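Local coordinates for tRNA(Ile2) 2-agmatinylcytidine synthetase TiaS (Archaeoglobus fulgidus, PDB 5XOB), which uses ATP to join agmatine to the wobble cytidine of an isoleucine tRNA, giving 2-agmatinylcytidine and switching the codon read from AUG to AUA, at residues A[190-195]-A[215-220]; A[158-163]-A[239-244]. All coordinates share one frame; numbering follows the deposited sequence.

Interaction 1: A[190-195]-A[215-220]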
loop_
_atom_site.group_PDB
_atom_site.type_symbol
_atom_site.label_atom_id
_atom_site.label_comp_id
_atom_site.label_asym_id
_atom_site.label_seq_id
_atom_site.Cartn_x
_atom_site.Cartn_y
_atom_site.Cartn_z
ATOM N N GLN A 190 -6.686 -0.820 -16.450
ATOM C CA GLN A 190 -7.643 0.237 -16.147
ATOM C C GLN A 190 -8.346 -0.085 -14.836
ATOM O O GLN A 190 -8.810 0.809 -14.137
ATOM C CB GLN A 190 -8.644 0.407 -17.293
ATOM C CG GLN A 190 -7.988 0.839 -18.594
ATOM C CD GLN A 190 -7.224 2.145 -18.439
ATOM O OE1 GLN A 190 -7.813 3.183 -18.123
ATOM N NE2 GLN A 190 -5.905 2.101 -18.648
ATOM N N THR A 191 -8.446 -1.375 -14.536
ATOM C CA THR A 191 -8.619 -1.855 -13.176
ATOM C C THR A 191 -7.312 -2.540 -12.832
ATOM O O THR A 191 -6.641 -3.059 -13.722
ATOM C CB THR A 191 -9.760 -2.885 -13.039
ATOM O OG1 THR A 191 -9.335 -4.170 -13.526
ATOM C CG2 THR A 191 -10.994 -2.433 -13.772
ATOM N N PHE A 192 -6.943 -2.555 -11.556
ATOM C CA PHE A 192 -5.708 -3.215 -11.148
ATOM C C PHE A 192 -5.784 -3.726 -9.716
ATOM O O PHE A 192 -6.626 -3.285 -8.930
ATOM C CB PHE A 192 -4.530 -2.259 -11.309
ATOM C CG PHE A 192 -4.611 -1.054 -10.429
ATOM C CD1 PHE A 192 -4.069 -1.081 -9.149
ATOM C CD2 PHE A 192 -5.235 0.107 -10.869
ATOM C CE1 PHE A 192 -4.142 0.027 -8.320
ATOM C CE2 PHE A 192 -5.312 1.223 -10.045
ATOM C CZ PHE A 192 -4.766 1.183 -8.767
ATOM N N ASP A 193 -4.899 -4.666 -9.393
ATOM C CA ASP A 193 -4.799 -5.224 -8.045
ATOM C C ASP A 193 -6.135 -5.705 -7.491
ATOM O O ASP A 193 -6.437 -5.526 -6.310
ATOM C CB ASP A 193 -4.171 -4.198 -7.088
ATOM C CG ASP A 193 -2.668 -4.140 -7.201
ATOM O OD1 ASP A 193 -2.049 -5.184 -7.507
ATOM O OD2 ASP A 193 -2.101 -3.053 -6.966
ATOM N N ASN A 194 -6.937 -6.317 -8.345
ATOM C CA ASN A 194 -8.193 -6.879 -7.899
ATOM C C ASN A 194 -8.126 -8.405 -7.856
ATOM O O ASN A 194 -9.050 -9.054 -7.378
ATOM C CB ASN A 194 -9.323 -6.368 -8.792
ATOM C CG ASN A 194 -9.371 -4.839 -8.849
ATOM O OD1 ASN A 194 -9.325 -4.150 -7.819
ATOM N ND2 ASN A 194 -9.443 -4.303 -10.055
ATOM N N VAL A 195 -7.001 -8.957 -8.304
ATOM C CA VAL A 195 -6.818 -10.399 -8.436
ATOM C C VAL A 195 -5.324 -10.709 -8.368
ATOM O O VAL A 195 -4.507 -9.891 -8.810
ATOM C CB VAL A 195 -7.426 -10.882 -9.782
ATOM C CG1 VAL A 195 -6.448 -11.725 -10.592
ATOM C CG2 VAL A 195 -8.734 -11.623 -9.557
ATOM N N GLY A 215 -14.463 -3.958 -3.383
ATOM C CA GLY A 215 -13.979 -2.653 -3.820
ATOM C C GLY A 215 -13.021 -2.808 -4.988
ATOM O O GLY A 215 -12.011 -3.501 -4.880
ATOM N N ILE A 216 -13.324 -2.147 -6.097
ATOM C CA ILE A 216 -12.525 -2.294 -7.300
ATOM C C ILE A 216 -11.687 -1.042 -7.572
ATOM O O ILE A 216 -12.228 0.050 -7.739
ATOM C CB ILE A 216 -13.438 -2.655 -8.484
ATOM C CG1 ILE A 216 -14.001 -4.060 -8.248
ATOM C CG2 ILE A 216 -12.685 -2.609 -9.813
ATOM C CD1 ILE A 216 -15.158 -4.423 -9.144
ATOM N N ARG A 217 -10.363 -1.221 -7.603
ATOM C CA ARG A 217 -9.416 -0.141 -7.887
ATOM C C ARG A 217 -9.258 0.062 -9.384
ATOM O O ARG A 217 -9.216 -0.905 -10.141
ATOM C CB ARG A 217 -8.040 -0.452 -7.282
ATOM C CG ARG A 217 -7.810 0.173 -5.918
ATOM C CD ARG A 217 -6.525 -0.311 -5.263
ATOM N NE ARG A 217 -6.579 -0.085 -3.818
ATOM C CZ ARG A 217 -7.008 -0.963 -2.913
ATOM N NH1 ARG A 217 -7.416 -2.184 -3.258
ATOM N NH2 ARG A 217 -7.021 -0.616 -1.636
ATOM N N GLY A 218 -9.141 1.316 -9.816
ATOM C CA GLY A 218 -8.933 1.586 -11.230
ATOM C C GLY A 218 -8.650 3.025 -11.599
ATOM O O GLY A 218 -8.568 3.902 -10.742
ATOM N N GLU A 219 -8.526 3.258 -12.904
ATOM C CA GLU A 219 -8.056 4.537 -13.435
ATOM C C GLU A 219 -9.174 5.444 -13.971
ATOM O O GLU A 219 -8.987 6.659 -14.083
ATOM C CB GLU A 219 -7.031 4.287 -14.545
ATOM C CG GLU A 219 -5.829 3.457 -14.113
ATOM C CD GLU A 219 -4.834 4.219 -13.244
ATOM O OE1 GLU A 219 -4.821 5.473 -13.235
ATOM O OE2 GLU A 219 -4.037 3.547 -12.569
ATOM N N SER A 220 -10.325 4.869 -14.308
ATOM C CA SER A 220 -11.408 5.664 -14.873
ATOM C C SER A 220 -12.738 5.230 -14.332
ATOM O O SER A 220 -12.903 4.094 -13.871
ATOM C CB SER A 220 -11.432 5.540 -16.396
ATOM O OG SER A 220 -11.837 4.238 -16.789
#
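Arg217 lays the start of its side chain over one face of the Phe192 ring, its CB 4.1 Å from the ring centroid in a CH-pi contact displaced toward the rim. The aliphatic chain then runs on extended, so that CD reaches CE1 of Phe192 at 3.9 Å. With chi1 at 64°, the ring of Phe192 is folded between its own backbone N and carbonyl carbon, which turns it back toward the strand. Glu219 comes at the same ring obliquely through OE2, an oxygen that also forms a salt bridge with Arg410.

Gln190 works mainly through its backbone: its O accepts a bond from Glu219 N at 2.8 Å, while its bent side chain brings OE1 across to Glu219 CB, the two side chains crossing at about a right angle. The carbonyl of Arg217 has two donors, Phe192 N at 3.1 Å, lying well above the carbonyl plane, and Asn194 ND2, a weak bond. Asn194 returns the grip by taking Arg217 N on its OD1 at 3.1 Å, so one side-chain amide spans the backbone N and O of a single strand residue. Thr191 and Gly218 form a single beta bridge.

The irregular loop after helix 177-187 thus lines the edge of strand 212-218, whose other edge pairs with strand 157-163, while helix 221-230 packs against Thr191 and Ile216.

Interaction 2: A[158-163]-A[239-244]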
loop_
_atom_site.group_PDB
_atom_site.type_symbol
_atom_site.label_atom_id
_atom_site.label_comp_id
_atom_site.label_asym_id
_atom_site.label_seq_id
_atom_site.Cartn_x
_atom_site.Cartn_y
_atom_site.Cartn_z
ATOM N N LEU A 158 -9.007 5.644 -8.449
ATOM C CA LEU A 158 -10.415 5.534 -8.122
ATOM C C LEU A 158 -10.677 4.167 -7.526
ATOM O O LEU A 158 -10.001 3.199 -7.869
ATOM C CB LEU A 158 -11.276 5.734 -9.375
ATOM C CG LEU A 158 -11.078 7.035 -10.161
ATOM C CD1 LEU A 158 -11.908 7.013 -11.439
ATOM C CD2 LEU A 158 -11.424 8.256 -9.320
ATOM N N GLU A 159 -11.637 4.100 -6.610
ATOM C CA GLU A 159 -12.156 2.820 -6.156
ATOM C C GLU A 159 -13.676 2.825 -6.122
ATOM O O GLU A 159 -14.305 3.722 -5.559
ATOM C CB GLU A 159 -11.602 2.402 -4.788
ATOM C CG GLU A 159 -11.543 0.876 -4.660
ATOM C CD GLU A 159 -11.119 0.373 -3.290
ATOM O OE1 GLU A 159 -10.742 1.199 -2.434
ATOM O OE2 GLU A 159 -11.159 -0.862 -3.075
ATOM N N LEU A 160 -14.254 1.809 -6.747
ATOM C CA LEU A 160 -15.675 1.613 -6.696
ATOM C C LEU A 160 -15.914 0.639 -5.579
ATOM O O LEU A 160 -15.415 -0.488 -5.593
ATOM C CB LEU A 160 -16.199 1.070 -8.011
ATOM C CG LEU A 160 -17.707 0.866 -8.061
ATOM C CD1 LEU A 160 -18.205 1.128 -9.469
ATOM C CD2 LEU A 160 -18.047 -0.548 -7.618
ATOM N N ILE A 161 -16.677 1.091 -4.599
ATOM C CA ILE A 161 -16.955 0.289 -3.442
ATOM C C ILE A 161 -18.420 -0.082 -3.478
ATOM O O ILE A 161 -19.291 0.787 -3.586
ATOM C CB ILE A 161 -16.617 1.033 -2.144
ATOM C CG1 ILE A 161 -15.145 1.457 -2.175
ATOM C CG2 ILE A 161 -16.890 0.132 -0.948
ATOM C CD1 ILE A 161 -14.685 2.245 -0.971
ATOM N N ALA A 162 -18.658 -1.387 -3.391
ATOM C CA ALA A 162 -19.985 -1.950 -3.395
ATOM C C ALA A 162 -20.293 -2.480 -2.009
ATOM O O ALA A 162 -19.482 -3.201 -1.420
ATOM C CB ALA A 162 -20.061 -3.075 -4.409
ATOM N N TYR A 163 -21.468 -2.121 -1.496
ATOM C CA TYR A 163 -21.881 -2.535 -0.169
ATOM C C TYR A 163 -23.024 -3.533 -0.247
ATOM O O TYR A 163 -23.797 -3.558 -1.210
ATOM C CB TYR A 163 -22.301 -1.329 0.667
ATOM C CG TYR A 163 -21.245 -0.251 0.732
ATOM C CD1 TYR A 163 -20.121 -0.388 1.547
ATOM C CD2 TYR A 163 -21.364 0.910 -0.031
ATOM C CE1 TYR A 163 -19.152 0.605 1.601
ATOM C CE2 TYR A 163 -20.403 1.901 0.014
ATOM C CZ TYR A 163 -19.302 1.747 0.830
ATOM O OH TYR A 163 -18.360 2.740 0.853
ATOM N N ARG A 239 -23.629 1.705 -3.611
ATOM C CA ARG A 239 -22.424 1.702 -4.450
ATOM C C ARG A 239 -21.852 3.126 -4.498
ATOM O O ARG A 239 -22.605 4.106 -4.550
ATOM C CB ARG A 239 -22.748 1.199 -5.868
ATOM C CG ARG A 239 -23.825 2.030 -6.565
ATOM C CD ARG A 239 -24.367 1.450 -7.873
ATOM N NE ARG A 239 -24.823 0.056 -7.803
ATOM C CZ ARG A 239 -25.840 -0.393 -7.067
ATOM N NH1 ARG A 239 -26.534 0.419 -6.272
ATOM N NH2 ARG A 239 -26.155 -1.682 -7.111
ATOM N N MET A 240 -20.531 3.245 -4.475
ATOM C CA MET A 240 -19.910 4.560 -4.508
ATOM C C MET A 240 -18.501 4.498 -5.075
ATOM O O MET A 240 -17.758 3.543 -4.847
ATOM C CB MET A 240 -19.897 5.178 -3.102
ATOM C CG MET A 240 -19.452 6.636 -3.027
ATOM S SD MET A 240 -20.446 7.796 -3.993
ATOM C CE MET A 240 -22.050 7.539 -3.246
ATOM N N ILE A 241 -18.171 5.532 -5.838
ATOM C CA ILE A 241 -16.844 5.736 -6.375
ATOM C C ILE A 241 -16.181 6.859 -5.586
ATOM O O ILE A 241 -16.746 7.946 -5.449
ATOM C CB ILE A 241 -16.913 6.120 -7.862
ATOM C CG1 ILE A 241 -17.289 4.884 -8.688
ATOM C CG2 ILE A 241 -15.586 6.703 -8.335
ATOM C CD1 ILE A 241 -17.490 5.151 -10.165
ATOM N N PHE A 242 -14.985 6.573 -5.072
ATOM C CA PHE A 242 -14.158 7.542 -4.362
ATOM C C PHE A 242 -12.883 7.803 -5.137
ATOM O O PHE A 242 -12.273 6.872 -5.664
ATOM C CB PHE A 242 -13.742 6.986 -3.012
ATOM C CG PHE A 242 -14.883 6.624 -2.136
ATOM C CD1 PHE A 242 -15.282 7.473 -1.123
ATOM C CD2 PHE A 242 -15.564 5.427 -2.321
ATOM C CE1 PHE A 242 -16.349 7.143 -0.304
ATOM C CE2 PHE A 242 -16.631 5.084 -1.505
ATOM C CZ PHE A 242 -17.022 5.945 -0.492
ATOM N N VAL A 243 -12.473 9.063 -5.190
ATOM C CA VAL A 243 -11.108 9.373 -5.586
ATOM C C VAL A 243 -10.245 9.121 -4.349
ATOM O O VAL A 243 -10.589 9.535 -3.236
ATOM C CB VAL A 243 -10.934 10.815 -6.110
ATOM C CG1 VAL A 243 -11.952 11.117 -7.202
ATOM C CG2 VAL A 243 -11.052 11.830 -4.988
ATOM N N THR A 244 -9.139 8.417 -4.546
ATOM C CA THR A 244 -8.360 7.883 -3.433
ATOM C C THR A 244 -6.895 8.231 -3.610
ATOM O O THR A 244 -6.459 8.563 -4.712
ATOM C CB THR A 244 -8.484 6.342 -3.347
ATOM O OG1 THR A 244 -7.730 5.739 -4.405
ATOM C CG2 THR A 244 -9.936 5.896 -3.463
#
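Met240 O receives Ile161 N at 2.7 Å in a nearly linear bond, the shortest of four backbone bonds joining these two strands. Met240 N answers to Ile161 O, and two residues along each strand, Glu159 and Phe242 repeat the reciprocal pair, with Phe242 N 3.0 Å from Glu159 O. Between these hydrogen-bonded pairs lies the non-hydrogen-bonded pair Leu160 and Ile241, where Leu160 CA sends a C-H toward Met240 O.

The strands run antiparallel inside the TiaS FLD domain, in a mixed sheet where strand 239-244 also pairs, in parallel, with strand 35-44 of the TCKD domain. On the face carrying Leu158, Leu160, Ile241 and Val243, branched chains meet at a slant: Leu158 CD2 lies 3.6 Å from Val243 CG1, and Leu160 CD1 lies 3.9 Å from the CG1 methylene of Ile241. Leu224 of helix 221-230 packs on both leucines.

The other face centres on Phe242. Its CG stands anti to the carbonyl carbon (chi1 -58°), which swings the ring across to the neighbouring strand; there Ile161 CD1 meets CE2 of Phe242 at 3.5 Å, the two side chains crossing at about a right angle. Glu159 O lies at the edge of this ring, in its plane. From the opposite direction comes Tyr163, whose OH reaches Phe242 CZ at 3.7 Å and makes a weak hydrogen bond with Thr19. At the far end, Thr244 turns CG2 against Glu159 CB, while its OG1 bonds to Thr157 O.

Overall arrangement
Strand 157-163 stands between the two contacts: it pairs with 239-244 in interaction 2 and, along its other edge, with strand 212-218 of interaction 1, where Ile216 N and Gly218 N probably bond to Leu160 O and Leu158 O. Interaction 1 is also nested in the chain loop that interaction 2 closes. Both are largely buried, but their chemistry follows their place. Inside the sheet, repeated backbone pairing is flanked by apolar packing on both faces. At the outermost strand, an irregular loop holds on with two backbone bonds, a side-chain amide and a ring under an arginine chain. Glu159 and Arg217 form a long, weak ion pair between the two contacts.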